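Aminoglycoside-O-phosphotransferase VIII (PDB 4H05) phosphorylates the 3'-hydroxyl of aminoglycoside antibiotics with ATP, using a protein-kinase-like fold, and thereby confers resistance to these drugs. Local coordinates at residues Leu170-Asp181 / Lys262-Phe272; Asp28-Tyr36 / Leu45-Gly53. One frame throughout, in Å; residues are numbered along the deposited sequence.

Interaction 1: Leu170-Asp181 / Lys262-Phe272; sequences LLAELERTRPAD and KLAFYRLLDEF
Pro179 sets its CD atom over the centre of one face of Phe265, 3.4 Å from the ring centroid and 9° off the normal, a CH-pi contact. With CG anti to the backbone N (chi1 179°), Phe265 directs its ring towards Leu174 and Pro179. The edge of the same ring is turned to helix 170-177, with Thr177 OG1 near the ring plane 3.7 Å from CD1 and the carbonyl oxygen of Leu174 also in that plane. Farther along, Leu174 meets Phe272 head-on, its CG 3.6 Å from CE2; Leu170 likewise approaches head-on, its CD1 off-centre over one face but modelled too close for its exact place to be trusted. Between the two phenylalanines Leu268 enters as a knob into the hole formed by Leu170, Glu173, Leu174 and Thr177, with CD2 3.6 Å from Leu174 CA. These contacts pack two nearly antiparallel helices (148° between directions) in the helical C-terminal lobe of the kinase-like fold. Beyond Pro179, the extended chain of Lys262 carries NZ to Asp181 OD2, a salt bridge of 3.0 Å on the syn side of the carboxylate; Asp218 is a second partner. One water accepts from Tyr266 OH and donates to Asp181 O. Thr177 OG1 donates to Glu173 O at 2.7 Å from above the carbonyl plane; that oxygen also takes the backbone N-H of Thr177. Helix 137-150 touches both rings, Ala144 at Phe272 and Leu137 at Phe265.

Interaction 2: Asp28-Tyr36 / Leu45-Gly53; sequences DGASGAGVY and LFVKVAALG
The Tyr36 ring comes near Val47 only at CD2, which lies 3.8 Å from the Val47 carbonyl oxygen, oblique to the ring, and 4.4 Å from the methyl CG1; from there the ring extends back towards its own loop. Trp23, on the neighbouring strand, packs against this ring edge-to-face. Phe46 presents mainly its backbone to Tyr36, through a CA-H...O contact to Tyr36 O, while its ring turns to Thr92, Ala94 and Val95. Tyr36 and Val47 form an antiparallel hydrogen-bonded pair with two short, nearly straight bonds: Tyr36 N to Val47 O and Val47 N to Tyr36 O, both 2.7 Å. A third bond, Val49 N to Gly34 O at 2.8 Å, continues the hairpin past the non-hydrogen-bonded pair Val35 and Lys48. On the sheet face opposite Tyr36, Val35 and Lys48 point the same way, CG2 of the valine 4.0 Å from CG of the lysine. Beyond CG the lysine leaves Val35, bends at chi3 (48°), and its NZ forms salt bridges with Glu61 and with Asp210, a predicted magnesium ligand. The lysine-glutamate pair, between strand 43-50 and helix 54-71, probably corresponds to that of protein kinases, and 28-34 to their glycine-rich loop, called the nucleotide-positioning loop in aminoglycoside phosphotransferases. There the two segments meet through methyl groups, Ala51 CB lying 3.9 Å from Ala30 CB. Directional backbone bonds thus fix the strands, whereas the poorly ordered loop tip has only a sparse apolar contact with 45-53, consistent with a flexible loop over the nucleotide site.

The two contacts lie in different parts of the kinase-like fold, with centres 29 Å apart and nearest atoms about 12 Å apart, and share no helix or strand. Interaction 1 pairs helices distant in sequence and works almost wholly through side chains: a buried aromatic and leucine core that gives way to a margin with a salt bridge and a bridging water. Interaction 2 joins adjacent strands of one hairpin, buries less surface and depends chiefly on main-chain hydrogen bonds. Both are partly buried: interaction 1 is exposed at the Arg178-Asp181 end, interaction 2 at Ala30 and Ala51. Lys48 of interaction 2 pairs with Asp210, a predicted magnesium ligand; in interaction 1 Leu269 remains about 11 Å, side chain to side chain, from the predicted proton acceptor Asp190.

Interaction 1: Leu170-Asp181 / Lys262-Phe272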
loop_
_atom_site.group_PDB
_atom_site.type_symbol
_atom_site.label_atom_id
_atom_site.label_comp_id
_atom_site.label_asym_id
_atom_site.label_seq_id
_atom_site.Cartn_x
_atom_site.Cartn_y
_atom_site.Cartn_z
ATOM N N LEU A 170 -1.816 -20.419 -10.589
ATOM C CA LEU A 170 -2.065 -19.421 -9.512
ATOM C C LEU A 170 -3.501 -18.932 -9.632
ATOM O O LEU A 170 -4.310 -19.012 -8.709
ATOM C CB LEU A 170 -1.103 -18.218 -9.681
ATOM C CG LEU A 170 -0.246 -17.696 -8.520
ATOM C CD1 LEU A 170 -0.570 -16.211 -8.422
ATOM C CD2 LEU A 170 -0.458 -18.394 -7.180
ATOM N N LEU A 171 -3.843 -18.513 -10.833
ATOM C CA LEU A 171 -5.176 -18.060 -11.112
ATOM C C LEU A 171 -6.214 -19.155 -10.909
ATOM O O LEU A 171 -7.301 -18.843 -10.414
ATOM C CB LEU A 171 -5.219 -17.477 -12.512
ATOM C CG LEU A 171 -6.526 -16.923 -13.002
ATOM C CD1 LEU A 171 -6.739 -15.628 -12.203
ATOM C CD2 LEU A 171 -6.443 -16.728 -14.530
ATOM N N ALA A 172 -5.917 -20.426 -11.267
ATOM C CA ALA A 172 -6.843 -21.553 -10.882
ATOM C C ALA A 172 -7.081 -21.526 -9.340
ATOM O O ALA A 172 -8.208 -21.698 -8.859
ATOM C CB ALA A 172 -6.315 -22.940 -11.327
ATOM N N GLU A 173 -6.015 -21.316 -8.557
ATOM C CA GLU A 173 -6.158 -21.446 -7.095
ATOM C C GLU A 173 -7.025 -20.292 -6.615
ATOM O O GLU A 173 -7.943 -20.451 -5.858
ATOM C CB GLU A 173 -4.782 -21.510 -6.408
ATOM C CG GLU A 173 -4.801 -21.855 -4.912
ATOM C CD GLU A 173 -5.387 -23.214 -4.624
ATOM O OE1 GLU A 173 -5.384 -24.024 -5.538
ATOM O OE2 GLU A 173 -5.903 -23.469 -3.525
ATOM N N LEU A 174 -6.793 -19.133 -7.187
ATOM C CA LEU A 174 -7.546 -17.909 -6.809
ATOM C C LEU A 174 -9.049 -18.030 -7.070
ATOM O O LEU A 174 -9.849 -17.822 -6.161
ATOM C CB LEU A 174 -6.979 -16.780 -7.619
ATOM C CG LEU A 174 -6.884 -15.342 -7.172
ATOM C CD1 LEU A 174 -7.697 -14.483 -8.063
ATOM C CD2 LEU A 174 -7.019 -15.076 -5.672
ATOM N N GLU A 175 -9.406 -18.416 -8.309
ATOM C CA GLU A 175 -10.810 -18.701 -8.714
ATOM C C GLU A 175 -11.395 -19.807 -7.828
ATOM O O GLU A 175 -12.543 -19.719 -7.348
ATOM C CB GLU A 175 -10.897 -19.019 -10.240
ATOM C CG GLU A 175 -10.885 -17.804 -11.203
ATOM C CD GLU A 175 -10.456 -18.153 -12.651
ATOM N N ARG A 176 -10.605 -20.816 -7.493
ATOM C CA ARG A 176 -11.159 -21.916 -6.685
ATOM C C ARG A 176 -11.487 -21.549 -5.256
ATOM O O ARG A 176 -12.505 -21.971 -4.687
ATOM C CB ARG A 176 -10.188 -23.103 -6.670
ATOM C CG ARG A 176 -10.692 -24.298 -5.851
ATOM C CD ARG A 176 -9.720 -25.490 -5.897
ATOM N NE ARG A 176 -8.661 -25.354 -4.881
ATOM C CZ ARG A 176 -8.834 -25.469 -3.551
ATOM N NH1 ARG A 176 -10.023 -25.748 -3.019
ATOM N NH2 ARG A 176 -7.803 -25.287 -2.735
ATOM N N THR A 177 -10.584 -20.810 -4.636
ATOM C CA THR A 177 -10.780 -20.355 -3.262
ATOM C C THR A 177 -11.518 -19.037 -3.090
ATOM O O THR A 177 -11.759 -18.637 -1.974
ATOM C CB THR A 177 -9.424 -20.294 -2.553
ATOM O OG1 THR A 177 -8.455 -19.579 -3.361
ATOM C CG2 THR A 177 -8.903 -21.736 -2.371
ATOM N N ARG A 178 -11.980 -18.362 -4.128
ATOM C CA ARG A 178 -12.561 -17.026 -3.839
ATOM C C ARG A 178 -13.616 -17.083 -2.752
ATOM O O ARG A 178 -14.403 -17.978 -2.710
ATOM C CB ARG A 178 -13.033 -16.226 -5.080
ATOM C CG ARG A 178 -14.503 -16.058 -5.332
ATOM C CD ARG A 178 -14.698 -15.437 -6.738
ATOM N NE ARG A 178 -15.378 -14.146 -6.714
ATOM C CZ ARG A 178 -15.469 -13.280 -7.728
ATOM N NH1 ARG A 178 -14.927 -13.500 -8.928
ATOM N NH2 ARG A 178 -16.142 -12.153 -7.539
ATOM N N PRO A 179 -13.602 -16.121 -1.825
ATOM C CA PRO A 179 -14.635 -16.150 -0.785
ATOM C C PRO A 179 -16.081 -16.066 -1.293
ATOM O O PRO A 179 -16.349 -15.499 -2.361
ATOM C CB PRO A 179 -14.278 -14.944 0.076
ATOM C CG PRO A 179 -12.809 -14.815 -0.106
ATOM C CD PRO A 179 -12.615 -15.071 -1.561
ATOM N N ALA A 180 -16.965 -16.708 -0.533
ATOM C CA ALA A 180 -18.427 -16.576 -0.649
ATOM C C ALA A 180 -18.980 -15.132 -0.518
ATOM O O ALA A 180 -19.915 -14.750 -1.201
ATOM C CB ALA A 180 -19.072 -17.457 0.436
ATOM N N ASP A 181 -18.406 -14.344 0.389
ATOM C CA ASP A 181 -18.948 -13.020 0.737
ATOM C C ASP A 181 -17.754 -12.041 0.874
ATOM O O ASP A 181 -16.627 -12.479 1.049
ATOM C CB ASP A 181 -19.648 -13.135 2.074
ATOM C CG ASP A 181 -18.678 -13.499 3.174
ATOM O OD1 ASP A 181 -18.334 -14.711 3.220
ATOM O OD2 ASP A 181 -18.197 -12.573 3.918
ATOM N N LYS A 262 -9.937 -16.374 4.603
ATOM C CA LYS A 262 -9.911 -15.015 3.937
ATOM C C LYS A 262 -8.478 -14.462 3.947
ATOM O O LYS A 262 -7.938 -13.953 2.983
ATOM C CB LYS A 262 -10.926 -14.068 4.596
ATOM C CG LYS A 262 -12.398 -14.345 4.242
ATOM C CD LYS A 262 -13.341 -13.487 5.061
ATOM C CE LYS A 262 -14.719 -13.213 4.433
ATOM N NZ LYS A 262 -15.497 -12.095 5.116
ATOM N N LEU A 263 -7.780 -14.624 5.024
ATOM C CA LEU A 263 -6.392 -14.130 5.002
ATOM C C LEU A 263 -5.602 -14.873 3.954
ATOM O O LEU A 263 -4.776 -14.301 3.215
ATOM C CB LEU A 263 -5.731 -14.357 6.358
ATOM C CG LEU A 263 -5.801 -13.410 7.541
ATOM C CD1 LEU A 263 -6.836 -12.339 7.404
ATOM C CD2 LEU A 263 -5.791 -14.131 8.903
ATOM N N ALA A 264 -5.760 -16.186 3.939
ATOM C CA ALA A 264 -5.050 -16.992 2.948
ATOM C C ALA A 264 -5.382 -16.510 1.536
ATOM O O ALA A 264 -4.470 -16.279 0.735
ATOM C CB ALA A 264 -5.290 -18.486 3.152
ATOM N N PHE A 265 -6.659 -16.206 1.313
ATOM C CA PHE A 265 -7.122 -15.777 0.024
ATOM C C PHE A 265 -6.539 -14.436 -0.324
ATOM O O PHE A 265 -6.063 -14.259 -1.411
ATOM C CB PHE A 265 -8.632 -15.686 -0.071
ATOM C CG PHE A 265 -9.080 -15.203 -1.425
ATOM C CD1 PHE A 265 -9.132 -16.064 -2.499
ATOM C CD2 PHE A 265 -9.351 -13.870 -1.640
ATOM C CE1 PHE A 265 -9.486 -15.627 -3.747
ATOM C CE2 PHE A 265 -9.735 -13.408 -2.863
ATOM C CZ PHE A 265 -9.791 -14.280 -3.944
ATOM N N TYR A 266 -6.468 -13.517 0.615
ATOM C CA TYR A 266 -5.985 -12.174 0.274
ATOM C C TYR A 266 -4.478 -12.105 0.229
ATOM O O TYR A 266 -3.911 -11.286 -0.494
ATOM C CB TYR A 266 -6.679 -11.082 1.155
ATOM C CG TYR A 266 -8.157 -10.890 0.767
ATOM C CD1 TYR A 266 -8.496 -10.244 -0.422
ATOM C CD2 TYR A 266 -9.184 -11.380 1.539
ATOM C CE1 TYR A 266 -9.785 -10.111 -0.817
ATOM C CE2 TYR A 266 -10.531 -11.237 1.135
ATOM C CZ TYR A 266 -10.779 -10.657 -0.074
ATOM O OH TYR A 266 -12.007 -10.531 -0.512
ATOM N N ARG A 267 -3.792 -13.047 0.877
ATOM C CA ARG A 267 -2.371 -13.213 0.652
ATOM C C ARG A 267 -2.097 -13.737 -0.765
ATOM O O ARG A 267 -1.100 -13.350 -1.369
ATOM C CB ARG A 267 -1.702 -14.188 1.667
ATOM C CG ARG A 267 -1.290 -13.660 3.054
ATOM C CD ARG A 267 -0.339 -14.664 3.817
ATOM N NE ARG A 267 -1.220 -15.135 4.847
ATOM C CZ ARG A 267 -1.796 -16.314 4.983
ATOM N NH1 ARG A 267 -1.457 -17.368 4.290
ATOM N NH2 ARG A 267 -2.717 -16.408 5.926
ATOM N N LEU A 268 -2.927 -14.661 -1.242
ATOM C CA LEU A 268 -2.800 -15.224 -2.584
ATOM C C LEU A 268 -3.144 -14.189 -3.645
ATOM O O LEU A 268 -2.394 -13.971 -4.635
ATOM C CB LEU A 268 -3.720 -16.464 -2.741
ATOM C CG LEU A 268 -3.898 -16.970 -4.154
ATOM C CD1 LEU A 268 -2.573 -17.483 -4.774
ATOM C CD2 LEU A 268 -5.056 -18.017 -4.153
ATOM N N LEU A 269 -4.242 -13.487 -3.426
ATOM C CA LEU A 269 -4.528 -12.373 -4.373
ATOM C C LEU A 269 -3.355 -11.427 -4.601
ATOM O O LEU A 269 -3.092 -10.945 -5.744
ATOM C CB LEU A 269 -5.765 -11.601 -3.909
ATOM C CG LEU A 269 -6.216 -10.441 -4.794
ATOM C CD1 LEU A 269 -6.615 -10.983 -6.178
ATOM C CD2 LEU A 269 -7.342 -9.635 -4.096
ATOM N N ASP A 270 -2.651 -11.164 -3.521
ATOM C CA ASP A 270 -1.618 -10.179 -3.564
ATOM C C ASP A 270 -0.412 -10.646 -4.359
ATOM O O ASP A 270 0.359 -9.827 -4.818
ATOM C CB ASP A 270 -1.186 -9.730 -2.160
ATOM C CG ASP A 270 -0.424 -8.375 -2.174
ATOM O OD1 ASP A 270 -0.847 -7.404 -2.861
ATOM O OD2 ASP A 270 0.641 -8.275 -1.544
ATOM N N GLU A 271 -0.241 -11.950 -4.516
ATOM C CA GLU A 271 0.852 -12.444 -5.302
ATOM C C GLU A 271 0.736 -12.005 -6.752
ATOM O O GLU A 271 1.705 -12.080 -7.486
ATOM C CB GLU A 271 0.821 -13.959 -5.299
ATOM C CG GLU A 271 0.823 -14.597 -3.899
ATOM C CD GLU A 271 2.170 -15.130 -3.572
ATOM O OE1 GLU A 271 3.126 -14.410 -3.953
ATOM O OE2 GLU A 271 2.260 -16.242 -2.996
ATOM N N PHE A 272 -0.463 -11.605 -7.160
ATOM C CA PHE A 272 -0.736 -11.274 -8.568
ATOM C C PHE A 272 -0.356 -9.850 -8.887
ATOM O O PHE A 272 -0.319 -9.472 -10.034
ATOM C CB PHE A 272 -2.216 -11.423 -8.903
ATOM C CG PHE A 272 -2.699 -12.840 -8.886
ATOM C CD1 PHE A 272 -2.860 -13.547 -10.056
ATOM C CD2 PHE A 272 -2.980 -13.446 -7.735
ATOM C CE1 PHE A 272 -3.312 -14.826 -10.045
ATOM C CE2 PHE A 272 -3.416 -14.746 -7.689
ATOM C CZ PHE A 272 -3.561 -15.455 -8.852
HETATM O O HOH W 1 -13.925 -11.749 1.055
#

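Interaction 2: Asp28-Tyr36 / Leu45-Gly53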
loop_
_atom_site.group_PDB
_atom_site.type_symbol
_atom_site.label_atom_id
_atom_site.label_comp_id
_atom_site.label_asym_id
_atom_site.label_seq_id
_atom_site.Cartn_x
_atom_site.Cartn_y
_atom_site.Cartn_z
ATOM N N ASP A 28 14.635 2.972 -7.200
ATOM C CA ASP A 28 14.781 3.245 -8.643
ATOM C C ASP A 28 14.069 2.125 -9.442
ATOM O O ASP A 28 13.422 1.261 -8.842
ATOM C CB ASP A 28 16.272 3.409 -9.032
ATOM C CG ASP A 28 16.472 4.151 -10.392
ATOM O OD1 ASP A 28 15.473 4.618 -10.998
ATOM O OD2 ASP A 28 17.626 4.259 -10.854
ATOM N N GLY A 29 14.174 2.163 -10.777
ATOM C CA GLY A 29 13.505 1.217 -11.686
ATOM C C GLY A 29 13.275 1.908 -13.025
ATOM O O GLY A 29 13.234 3.133 -13.059
ATOM N N ALA A 30 13.131 1.138 -14.114
ATOM C CA ALA A 30 12.966 1.671 -15.504
ATOM C C ALA A 30 14.102 2.644 -15.899
ATOM O O ALA A 30 15.248 2.358 -15.605
ATOM C CB ALA A 30 11.581 2.295 -15.689
ATOM N N SER A 31 13.794 3.766 -16.566
ATOM C CA SER A 31 14.754 4.900 -16.697
ATOM C C SER A 31 15.095 5.414 -15.277
ATOM O O SER A 31 15.828 4.747 -14.537
ATOM C CB SER A 31 14.210 6.051 -17.599
ATOM O OG SER A 31 14.284 5.797 -19.000
ATOM N N GLY A 32 14.569 6.577 -14.890
ATOM C CA GLY A 32 14.640 7.018 -13.501
ATOM C C GLY A 32 13.269 6.817 -12.864
ATOM O O GLY A 32 12.780 7.714 -12.183
ATOM N N ALA A 33 12.673 5.631 -13.038
ATOM C CA ALA A 33 11.234 5.428 -12.812
ATOM C C ALA A 33 10.786 4.827 -11.478
ATOM O O ALA A 33 10.212 3.741 -11.465
ATOM C CB ALA A 33 10.639 4.600 -13.950
ATOM N N GLY A 34 10.957 5.574 -10.386
ATOM C CA GLY A 34 10.364 5.214 -9.122
ATOM C C GLY A 34 9.963 6.333 -8.161
ATOM O O GLY A 34 8.994 7.045 -8.384
ATOM N N VAL A 35 10.691 6.394 -7.047
ATOM C CA VAL A 35 10.285 7.089 -5.857
ATOM C C VAL A 35 11.458 7.938 -5.390
ATOM O O VAL A 35 12.550 7.426 -5.246
ATOM C CB VAL A 35 9.902 6.088 -4.742
ATOM C CG1 VAL A 35 9.596 6.833 -3.411
ATOM C CG2 VAL A 35 8.684 5.238 -5.177
ATOM N N TYR A 36 11.224 9.234 -5.156
ATOM C CA TYR A 36 12.238 10.153 -4.679
ATOM C C TYR A 36 11.735 11.012 -3.529
ATOM O O TYR A 36 10.530 11.305 -3.446
ATOM C CB TYR A 36 12.707 11.086 -5.820
ATOM C CG TYR A 36 13.077 10.372 -7.096
ATOM C CD1 TYR A 36 14.372 10.025 -7.349
ATOM C CD2 TYR A 36 12.114 10.078 -8.041
ATOM C CE1 TYR A 36 14.726 9.353 -8.503
ATOM C CE2 TYR A 36 12.454 9.438 -9.216
ATOM C CZ TYR A 36 13.772 9.060 -9.425
ATOM O OH TYR A 36 14.113 8.426 -10.576
ATOM N N LEU A 45 9.421 16.963 -0.119
ATOM C CA LEU A 45 8.388 16.349 -0.934
ATOM C C LEU A 45 8.745 14.907 -1.220
ATOM O O LEU A 45 9.921 14.507 -1.316
ATOM C CB LEU A 45 8.235 17.051 -2.259
ATOM C CG LEU A 45 8.065 18.568 -2.070
ATOM C CD1 LEU A 45 8.193 19.285 -3.374
ATOM C CD2 LEU A 45 6.689 18.940 -1.467
ATOM N N PHE A 46 7.710 14.134 -1.415
ATOM C CA PHE A 46 7.835 12.838 -2.030
ATOM C C PHE A 46 7.397 12.909 -3.495
ATOM O O PHE A 46 6.321 13.474 -3.809
ATOM C CB PHE A 46 6.874 11.848 -1.312
ATOM C CG PHE A 46 7.254 11.463 0.094
ATOM C CD1 PHE A 46 6.329 10.727 0.884
ATOM C CD2 PHE A 46 8.488 11.812 0.685
ATOM C CE1 PHE A 46 6.639 10.350 2.192
ATOM C CE2 PHE A 46 8.777 11.427 1.999
ATOM C CZ PHE A 46 7.846 10.693 2.748
ATOM N N VAL A 47 8.156 12.270 -4.390
ATOM C CA VAL A 47 7.859 12.263 -5.856
ATOM C C VAL A 47 7.889 10.844 -6.346
ATOM O O VAL A 47 8.825 10.101 -6.051
ATOM C CB VAL A 47 8.867 13.057 -6.659
ATOM C CG1 VAL A 47 8.676 12.812 -8.138
ATOM C CG2 VAL A 47 8.836 14.539 -6.265
ATOM N N LYS A 48 6.807 10.441 -6.998
ATOM C CA LYS A 48 6.655 9.111 -7.556
ATOM C C LYS A 48 6.461 9.319 -9.050
ATOM O O LYS A 48 5.685 10.166 -9.471
ATOM C CB LYS A 48 5.442 8.354 -6.959
ATOM C CG LYS A 48 5.678 7.877 -5.535
ATOM C CD LYS A 48 4.509 7.200 -4.811
ATOM C CE LYS A 48 3.816 6.151 -5.613
ATOM N NZ LYS A 48 2.674 5.569 -4.857
ATOM N N VAL A 49 7.198 8.554 -9.835
ATOM C CA VAL A 49 6.990 8.521 -11.272
ATOM C C VAL A 49 6.873 7.043 -11.619
ATOM O O VAL A 49 7.630 6.212 -11.112
ATOM C CB VAL A 49 8.185 9.214 -12.013
ATOM C CG1 VAL A 49 7.852 9.510 -13.475
ATOM C CG2 VAL A 49 8.553 10.520 -11.321
ATOM N N ALA A 50 5.897 6.694 -12.444
ATOM C CA ALA A 50 5.658 5.285 -12.691
ATOM C C ALA A 50 5.778 4.865 -14.173
ATOM O O ALA A 50 5.268 5.563 -15.104
ATOM C CB ALA A 50 4.314 4.904 -12.168
ATOM N N ALA A 51 6.435 3.698 -14.330
ATOM C CA ALA A 51 6.543 2.936 -15.595
ATOM C C ALA A 51 5.214 2.212 -16.016
ATOM O O ALA A 51 4.900 1.131 -15.505
ATOM C CB ALA A 51 7.710 1.932 -15.490
ATOM N N LEU A 52 4.431 2.854 -16.903
ATOM C CA LEU A 52 3.337 2.202 -17.714
ATOM C C LEU A 52 1.853 2.336 -17.185
ATOM O O LEU A 52 1.265 3.427 -17.173
ATOM C CB LEU A 52 3.710 0.743 -18.065
ATOM N N GLY A 53 1.238 1.220 -16.811
ATOM C CA GLY A 53 -0.057 1.248 -16.132
ATOM C C GLY A 53 0.182 1.386 -14.633
ATOM O O GLY A 53 -0.767 1.582 -13.860
#